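Local atomic coordinates of NAD(P)H-hydrate epimerase (Saccharomyces cerevisiae, PDB entry 1JZT), a protein that catalyses the epimerization of the R and S forms of NAD(P)HX, the hydrated, damaged form of NAD(P)H, so that both epimers can be repaired. Residues A[59-64]-A[135-140]; A[128-133]-A[165-170]. All coordinates share one frame; numbering follows the deposited sequence.

Contact 1. Residues A[59-64]-A[135-140]; sequences KHVFVI and CIVDAI
Residues 59-64 and 135-140 meet as adjacent parallel strands in the buried middle of the sheet, their axes 4.6 Å apart and inclined by 17°. Four backbone hydrogen bonds join them. Phe62 N donates to Cys135 O at 3.0 Å, and Phe62 O takes Val137 N at 2.8 Å, a bond in which the donor is tilted from the carbonyl plane. Two residues on, Ile64 repeats the pattern: its N reaches Val137 O almost straight (173°), and its O receives Ala139 N in a more bent bond. In the sheet order, strand 88-91 flanks one side of this pair and strand 169-172 the other. The chain leaves strand 60-65 for the first and strand 133-139 for the second, which makes this the topological switch point of a Rossmann-like fold, where ligand crevices usually open at the carboxyl ends, consistent with the predicted NAD(P)HX- and potassium-binding residues here. On the face with the valines, Val137 CG2 lies near both Val61 CG1 (3.8 Å) and Val63 CG2 (4.0 Å), while Cys135 SG rests against Val61 CG1. On the reverse face, the side chains of Ile64 and Ile136 cross at a slant, CD1 of the first near CG2 of the second, and Phe62 sends its ring away to lie nearly parallel to that of Tyr127. Ile140, just past the strand, turns its tip back with chi2 at 64°, bringing CD1 within 3.6 Å of Ile64 CG2. Asp138, with Asn70 and Thr176, belongs to the predicted potassium site; its carboxylate is held by Thr176 OG1 at OD1 and Ser171 OG at OD2.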
loop_
_atom_site.group_PDB
_atom_site.type_symbol
_atom_site.label_atom_id
_atom_site.label_comp_id
_atom_site.label_asym_id
_atom_site.label_seq_id
_atom_site.Cartn_x
_atom_site.Cartn_y
_atom_site.Cartn_z
ATOM N N LYS A 59 -10.591 -17.502 -1.538
ATOM C CA LYS A 59 -10.302 -16.502 -0.515
ATOM C C LYS A 59 -10.188 -15.113 -1.136
ATOM O O LYS A 59 -9.901 -14.972 -2.327
ATOM C CB LYS A 59 -9.009 -16.844 0.225
ATOM C CG LYS A 59 -9.062 -18.149 1.012
ATOM C CD LYS A 59 -7.876 -18.256 1.953
ATOM C CE LYS A 59 -7.916 -19.533 2.770
ATOM N NZ LYS A 59 -6.709 -19.647 3.640
ATOM N N HIS A 60 -10.409 -14.093 -0.316
ATOM C CA HIS A 60 -10.363 -12.712 -0.772
ATOM C C HIS A 60 -9.102 -11.972 -0.350
ATOM O O HIS A 60 -8.378 -12.409 0.544
ATOM C CB HIS A 60 -11.574 -11.948 -0.227
ATOM C CG HIS A 60 -12.879 -12.659 -0.423
ATOM N ND1 HIS A 60 -13.314 -13.662 0.417
ATOM C CD2 HIS A 60 -13.833 -12.526 -1.374
ATOM C CE1 HIS A 60 -14.481 -14.116 -0.008
ATOM N NE2 HIS A 60 -14.819 -13.444 -1.093
ATOM N N VAL A 61 -8.830 -10.862 -1.030
ATOM C CA VAL A 61 -7.709 -10.005 -0.677
ATOM C C VAL A 61 -8.431 -8.812 -0.051
ATOM O O VAL A 61 -9.090 -8.040 -0.757
ATOM C CB VAL A 61 -6.895 -9.532 -1.921
ATOM C CG1 VAL A 61 -5.884 -8.471 -1.501
ATOM C CG2 VAL A 61 -6.149 -10.718 -2.546
ATOM N N PHE A 62 -8.330 -8.684 1.270
ATOM C CA PHE A 62 -8.999 -7.607 1.994
ATOM C C PHE A 62 -8.184 -6.319 1.981
ATOM O O PHE A 62 -7.161 -6.212 2.655
ATOM C CB PHE A 62 -9.280 -8.040 3.443
ATOM C CG PHE A 62 -10.260 -7.146 4.169
ATOM C CD1 PHE A 62 -11.507 -6.872 3.619
ATOM C CD2 PHE A 62 -9.944 -6.597 5.410
ATOM C CE1 PHE A 62 -12.427 -6.060 4.286
ATOM C CE2 PHE A 62 -10.861 -5.779 6.090
ATOM C CZ PHE A 62 -12.100 -5.515 5.526
ATOM N N VAL A 63 -8.654 -5.344 1.209
ATOM C CA VAL A 63 -7.981 -4.050 1.082
ATOM C C VAL A 63 -8.636 -2.980 1.951
ATOM O O VAL A 63 -9.803 -2.640 1.751
ATOM C CB VAL A 63 -8.007 -3.566 -0.389
ATOM C CG1 VAL A 63 -7.278 -2.240 -0.525
ATOM C CG2 VAL A 63 -7.380 -4.622 -1.293
ATOM N N ILE A 64 -7.881 -2.440 2.907
ATOM C CA ILE A 64 -8.402 -1.396 3.790
ATOM C C ILE A 64 -7.828 -0.052 3.346
ATOM O O ILE A 64 -6.627 0.194 3.459
ATOM C CB ILE A 64 -8.028 -1.668 5.265
ATOM C CG1 ILE A 64 -8.417 -3.111 5.632
ATOM C CG2 ILE A 64 -8.760 -0.684 6.177
ATOM C CD1 ILE A 64 -8.080 -3.510 7.072
ATOM N N CYS A 135 -4.901 -12.512 2.166
ATOM C CA CYS A 135 -3.986 -11.530 2.730
ATOM C C CYS A 135 -4.723 -10.210 2.861
ATOM O O CYS A 135 -5.779 -10.006 2.250
ATOM C CB CYS A 135 -2.754 -11.340 1.840
ATOM S SG CYS A 135 -3.074 -10.449 0.288
ATOM N N ILE A 136 -4.159 -9.318 3.664
ATOM C CA ILE A 136 -4.751 -8.018 3.905
ATOM C C ILE A 136 -3.825 -6.930 3.391
ATOM O O ILE A 136 -2.616 -6.971 3.619
ATOM C CB ILE A 136 -4.986 -7.802 5.412
ATOM C CG1 ILE A 136 -5.910 -8.896 5.947
ATOM C CG2 ILE A 136 -5.586 -6.412 5.657
ATOM C CD1 ILE A 136 -5.889 -9.027 7.465
ATOM N N VAL A 137 -4.388 -5.973 2.668
ATOM C CA VAL A 137 -3.596 -4.866 2.165
ATOM C C VAL A 137 -3.861 -3.666 3.057
ATOM O O VAL A 137 -4.993 -3.162 3.144
ATOM C CB VAL A 137 -3.966 -4.477 0.720
ATOM C CG1 VAL A 137 -3.138 -3.266 0.291
ATOM C CG2 VAL A 137 -3.720 -5.645 -0.213
ATOM N N ASP A 138 -2.796 -3.219 3.709
ATOM C CA ASP A 138 -2.832 -2.084 4.615
ATOM C C ASP A 138 -2.543 -0.797 3.858
ATOM O O ASP A 138 -1.388 -0.456 3.628
ATOM C CB ASP A 138 -1.791 -2.280 5.730
ATOM C CG ASP A 138 -1.488 -0.999 6.483
ATOM O OD1 ASP A 138 -2.412 -0.164 6.651
ATOM O OD2 ASP A 138 -0.322 -0.821 6.915
ATOM N N ALA A 139 -3.600 -0.099 3.465
ATOM C CA ALA A 139 -3.464 1.162 2.751
ATOM C C ALA A 139 -4.152 2.258 3.570
ATOM O O ALA A 139 -4.822 3.138 3.018
ATOM C CB ALA A 139 -4.109 1.053 1.361
ATOM N N ILE A 140 -3.995 2.202 4.890
ATOM C CA ILE A 140 -4.624 3.194 5.764
ATOM C C ILE A 140 -3.935 4.554 5.692
ATOM O O ILE A 140 -4.511 5.504 5.159
ATOM C CB ILE A 140 -4.669 2.720 7.250
ATOM C CG1 ILE A 140 -5.694 1.599 7.418
ATOM C CG2 ILE A 140 -5.141 3.851 8.158
ATOM C CD1 ILE A 140 -5.373 0.354 6.682
#

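Contact 2. Residues A[128-133]-A[165-170]; sequences LKPEKT and NIIPIV
Lys129 O is gripped by two backbone amides, Lys132 N at 3.0 Å and Thr133 N at 3.2 Å, and this pair of hydrogen bonds to one carbonyl curls residues 128-133 into a tight turn against residues 165-170. Pro130 and Glu131 occupy the corners with backbone angles close to those of a type I turn. The proline ring is thereby presented to two successive isoleucines. Its CG meets Ile166 CG1 at 3.3 Å, tighter than ordinary van der Waals contact, and the two side chains cross at about a right angle. Ile166 reaches it because CG1 stands opposite the backbone N (chi1 167°). Ile167 approaches the same ring with the end of its longer branch, CD1, although the exact position of that atom is doubtful, and uses the other branch on a second partner: CG2 lies 4.0 Å from Thr133 CG2. The hydroxyl of Thr133 is engaged elsewhere, hydrogen-bonded to Tyr127 O. Deeper in, Ile167 also packs on Ile136, so its side chain bridges the turn and the sheet. This is apolar closure between loops at the amino ends of neighbouring parallel strands, at the end opposite the predicted potassium- and NAD(P)HX-binding residues of the Rossmann-like fold.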
loop_
_atom_site.group_PDB
_atom_site.type_symbol
_atom_site.label_atom_id
_atom_site.label_comp_id
_atom_site.label_asym_id
_atom_site.label_seq_id
_atom_site.Cartn_x
_atom_site.Cartn_y
_atom_site.Cartn_z
ATOM N N LEU A 128 -11.506 -10.822 8.668
ATOM C CA LEU A 128 -10.294 -11.001 9.457
ATOM C C LEU A 128 -10.183 -12.449 9.924
ATOM O O LEU A 128 -9.531 -12.746 10.927
ATOM C CB LEU A 128 -10.286 -10.055 10.661
ATOM C CG LEU A 128 -9.837 -8.619 10.374
ATOM C CD1 LEU A 128 -10.769 -7.980 9.364
ATOM C CD2 LEU A 128 -9.814 -7.814 11.662
ATOM N N LYS A 129 -10.835 -13.343 9.188
ATOM C CA LYS A 129 -10.811 -14.770 9.491
ATOM C C LYS A 129 -9.961 -15.475 8.440
ATOM O O LYS A 129 -10.126 -15.246 7.242
ATOM C CB LYS A 129 -12.226 -15.348 9.477
ATOM C CG LYS A 129 -13.145 -14.758 10.527
ATOM C CD LYS A 129 -14.554 -15.312 10.402
ATOM C CE LYS A 129 -15.490 -14.645 11.399
ATOM N NZ LYS A 129 -16.908 -15.052 11.198
ATOM N N PRO A 130 -9.042 -16.345 8.880
ATOM C CA PRO A 130 -8.140 -17.104 8.010
ATOM C C PRO A 130 -8.787 -17.819 6.824
ATOM O O PRO A 130 -8.287 -17.753 5.703
ATOM C CB PRO A 130 -7.477 -18.083 8.976
ATOM C CG PRO A 130 -7.441 -17.315 10.254
ATOM C CD PRO A 130 -8.802 -16.672 10.298
ATOM N N GLU A 131 -9.896 -18.507 7.071
ATOM C CA GLU A 131 -10.565 -19.248 6.007
ATOM C C GLU A 131 -11.272 -18.396 4.958
ATOM O O GLU A 131 -11.766 -18.923 3.963
ATOM C CB GLU A 131 -11.558 -20.255 6.604
ATOM C CG GLU A 131 -12.381 -19.737 7.776
ATOM C CD GLU A 131 -11.567 -19.619 9.062
ATOM O OE1 GLU A 131 -10.990 -20.640 9.503
ATOM O OE2 GLU A 131 -11.509 -18.507 9.632
ATOM N N LYS A 132 -11.312 -17.084 5.160
ATOM C CA LYS A 132 -11.986 -16.224 4.201
ATOM C C LYS A 132 -11.067 -15.252 3.469
ATOM O O LYS A 132 -11.383 -14.795 2.369
ATOM C CB LYS A 132 -13.097 -15.437 4.902
ATOM C CG LYS A 132 -14.040 -14.734 3.940
ATOM C CD LYS A 132 -15.392 -14.453 4.575
ATOM C CE LYS A 132 -16.400 -13.991 3.530
ATOM N NZ LYS A 132 -17.739 -13.708 4.125
ATOM N N THR A 133 -9.925 -14.954 4.075
ATOM C CA THR A 133 -8.990 -13.995 3.504
ATOM C C THR A 133 -7.585 -14.537 3.261
ATOM O O THR A 133 -6.987 -15.152 4.141
ATOM C CB THR A 133 -8.901 -12.772 4.424
ATOM O OG1 THR A 133 -10.176 -12.119 4.446
ATOM C CG2 THR A 133 -7.826 -11.806 3.945
ATOM N N ASN A 165 -0.467 -12.329 12.750
ATOM C CA ASN A 165 0.479 -13.435 12.800
ATOM C C ASN A 165 -0.122 -14.675 12.146
ATOM O O ASN A 165 0.547 -15.692 12.000
ATOM C CB ASN A 165 0.884 -13.722 14.246
ATOM C CG ASN A 165 1.751 -12.625 14.823
ATOM O OD1 ASN A 165 2.901 -12.455 14.416
ATOM N ND2 ASN A 165 1.201 -11.858 15.757
ATOM N N ILE A 166 -1.389 -14.584 11.754
ATOM C CA ILE A 166 -2.055 -15.697 11.092
ATOM C C ILE A 166 -2.387 -15.306 9.651
ATOM O O ILE A 166 -2.234 -16.111 8.732
ATOM C CB ILE A 166 -3.351 -16.130 11.843
ATOM C CG1 ILE A 166 -4.185 -17.064 10.959
ATOM C CG2 ILE A 166 -4.171 -14.922 12.235
ATOM C CD1 ILE A 166 -3.442 -18.306 10.490
ATOM N N ILE A 167 -2.835 -14.065 9.463
ATOM C CA ILE A 167 -3.175 -13.539 8.136
ATOM C C ILE A 167 -2.091 -12.524 7.737
ATOM O O ILE A 167 -1.852 -11.546 8.451
ATOM C CB ILE A 167 -4.550 -12.819 8.154
ATOM C CG1 ILE A 167 -5.615 -13.725 8.771
ATOM C CG2 ILE A 167 -4.961 -12.415 6.737
ATOM C CD1 ILE A 167 -5.733 -15.070 8.101
ATOM N N PRO A 168 -1.426 -12.738 6.590
ATOM C CA PRO A 168 -0.372 -11.826 6.141
ATOM C C PRO A 168 -0.867 -10.439 5.752
ATOM O O PRO A 168 -1.851 -10.302 5.023
ATOM C CB PRO A 168 0.238 -12.566 4.957
ATOM C CG PRO A 168 -0.949 -13.277 4.378
ATOM C CD PRO A 168 -1.616 -13.830 5.619
ATOM N N ILE A 169 -0.178 -9.412 6.241
ATOM C CA ILE A 169 -0.530 -8.031 5.925
ATOM C C ILE A 169 0.501 -7.450 4.955
ATOM O O ILE A 169 1.710 -7.596 5.156
ATOM C CB ILE A 169 -0.565 -7.139 7.196
ATOM C CG1 ILE A 169 -1.734 -7.548 8.095
ATOM C CG2 ILE A 169 -0.687 -5.675 6.798
ATOM C CD1 ILE A 169 -1.744 -6.836 9.448
ATOM N N VAL A 170 0.005 -6.811 3.899
ATOM C CA VAL A 170 0.852 -6.175 2.890
ATOM C C VAL A 170 0.677 -4.669 3.088
ATOM O O VAL A 170 -0.384 -4.125 2.761
ATOM C CB VAL A 170 0.381 -6.532 1.454
ATOM C CG1 VAL A 170 1.258 -5.824 0.423
ATOM C CG2 VAL A 170 0.419 -8.052 1.249
#

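From the N terminus, the chain first runs through 59-64, then 128-133, 135-140 and finally 165-170, so the two contacts cross rather than nest. Contact 1 closes a 70-residue excursion that builds strands 88-91 and 116-117 with their helices before the chain returns beside its starting strand. Contact 2 closes a shorter path, out along strand 133-139 and back through helix 153-163, the beta-alpha-beta unit that adds strand 169-172. Strand 133-139 is shared: probable hydrogen bonds, Val170 N to Ile136 O and Asp138 N to Val170 O, join the contacts. Together they tie the sheet's centre to the loops at the amino ends of strands 133-139 and 169-172.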